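Local coordinates for protein NAD-dependent aldehyde dehydrogenase (Sinorhizobium meliloti, PDB 3U4J) that probably oxidises aldehydes with NAD or NADP as electron acceptor, and is a tetramer of the aldehyde dehydrogenase family with calcium bound in the crystal, at residues G248-R251 with V252-L256. Residues are numbered along the deposited sequence; the frame is centred on the assembly and turned at random.
Sequences GSVR and VGTKL
Ser-249 and Val-252 meet at the opening turn of helix 250-261, where Ser-249 is the N-cap residue and its hydroxyl oxygen makes the capping bond. Val-252 N donates to Ser-249 OG over 3.3 Å, a long but fairly straight bond (164° at the hydrogen). The hydroxyl can turn back over the first turn because OG stands between the serine's own N and carbonyl carbon (chi1 66°). Ser-249 OG also lies 3.5 Å from Val-252 CG2, alongside that branch, so one atom both caps an amide and packs on a methyl. Ser-249 O begins the regular helical pattern by accepting from Gly-253 N at 2.9 Å.

One turn further on, Thr-254 bends its hydroxyl back against the helix. Thr-254 OG1 donates to Arg-251 O at 2.9 Å, from above the carbonyl plane (47° out of it). Lys-255 N gives that carbonyl a second, weak bond, so two donors converge on one oxygen. The threonine's other branch turns to Val-250: Thr-254 CG2 lies 3.7 Å from Val-250 CG1, the two side chains crossing at a slant beside the bond from Thr-254 N to Val-250 O. This pair also faces another chain, with Val-264 and Ala-261 of the second subunit packing on Val-250 and Thr-254 respectively. Val-252 and Leu-256 touch Phe-246 of strand 243-247.

The arrangement is a worked example of a serine N-cap at a strand-to-helix turn, here starting the helix of the beta-alpha-beta unit that links the parallel strands 243-247 and 266-270 in the Rossmann-like part of the aldehyde dehydrogenase fold.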
loop_
_atom_site.group_PDB
_atom_site.type_symbol
_atom_site.label_atom_id
_atom_site.label_comp_id
_atom_site.label_asym_id
_atom_site.label_seq_id
_atom_site.Cartn_x
_atom_site.Cartn_y
_atom_site.Cartn_z
ATOM N N GLY A 248 21.928 -19.312 7.114
ATOM C CA GLY A 248 22.675 -20.507 7.537
ATOM C C GLY A 248 22.140 -21.026 8.855
ATOM O O GLY A 248 20.956 -20.868 9.137
ATOM N N SER A 249 22.995 -21.652 9.666
ATOM C CA SER A 249 22.510 -22.284 10.888
ATOM C C SER A 249 22.222 -21.242 11.961
ATOM O O SER A 249 22.883 -20.198 12.034
ATOM C CB SER A 249 23.542 -23.261 11.455
ATOM O OG SER A 249 24.664 -22.530 11.869
ATOM N N VAL A 250 21.276 -21.574 12.838
ATOM C CA VAL A 250 21.015 -20.771 14.034
ATOM C C VAL A 250 22.299 -20.489 14.827
ATOM O O VAL A 250 22.518 -19.363 15.250
ATOM C CB VAL A 250 19.923 -21.439 14.939
ATOM C CG1 VAL A 250 19.704 -20.649 16.220
ATOM C CG2 VAL A 250 18.599 -21.562 14.175
ATOM N N ARG A 251 23.168 -21.489 15.018
ATOM C CA ARG A 251 24.377 -21.257 15.852
ATOM C C ARG A 251 25.277 -20.166 15.291
ATOM O O ARG A 251 25.776 -19.342 16.041
ATOM C CB ARG A 251 25.216 -22.524 16.109
ATOM C CG ARG A 251 24.466 -23.738 16.658
ATOM C CD ARG A 251 23.492 -23.446 17.832
ATOM N NE ARG A 251 22.568 -24.578 18.023
ATOM C CZ ARG A 251 22.823 -25.641 18.785
ATOM N NH1 ARG A 251 23.976 -25.730 19.453
ATOM N NH2 ARG A 251 21.921 -26.617 18.885
ATOM N N VAL A 252 25.489 -20.175 13.976
ATOM C CA VAL A 252 26.321 -19.165 13.313
ATOM C C VAL A 252 25.612 -17.810 13.238
ATOM O O VAL A 252 26.236 -16.763 13.476
ATOM C CB VAL A 252 26.819 -19.632 11.909
ATOM C CG1 VAL A 252 27.593 -18.506 11.177
ATOM C CG2 VAL A 252 27.737 -20.854 12.045
ATOM N N GLY A 253 24.309 -17.817 12.936
ATOM C CA GLY A 253 23.547 -16.564 12.885
ATOM C C GLY A 253 23.473 -15.815 14.213
ATOM O O GLY A 253 23.573 -14.589 14.256
ATOM N N THR A 254 23.280 -16.549 15.301
ATOM C CA THR A 254 23.202 -15.937 16.615
ATOM C C THR A 254 24.555 -15.270 16.925
ATOM O O THR A 254 24.594 -14.114 17.350
ATOM C CB THR A 254 22.861 -16.963 17.714
ATOM O OG1 THR A 254 23.904 -17.923 17.761
ATOM C CG2 THR A 254 21.550 -17.704 17.428
ATOM N N LYS A 255 25.649 -15.978 16.668
ATOM C CA LYS A 255 26.981 -15.409 16.893
ATOM C C LYS A 255 27.209 -14.137 16.078
ATOM O O LYS A 255 27.683 -13.138 16.613
ATOM C CB LYS A 255 28.076 -16.452 16.606
ATOM C CG LYS A 255 29.524 -15.911 16.702
ATOM C CD LYS A 255 30.565 -17.039 16.490
ATOM C CE LYS A 255 30.704 -17.958 17.734
ATOM N NZ LYS A 255 29.561 -18.928 17.944
ATOM N N LEU A 256 26.879 -14.170 14.781
ATOM C CA LEU A 256 27.010 -12.962 13.949
ATOM C C LEU A 256 26.089 -11.860 14.379
ATOM O O LEU A 256 26.459 -10.705 14.325
ATOM C CB LEU A 256 26.807 -13.260 12.461
ATOM C CG LEU A 256 27.954 -14.052 11.823
ATOM C CD1 LEU A 256 27.594 -14.228 10.375
ATOM C CD2 LEU A 256 29.321 -13.341 11.945
#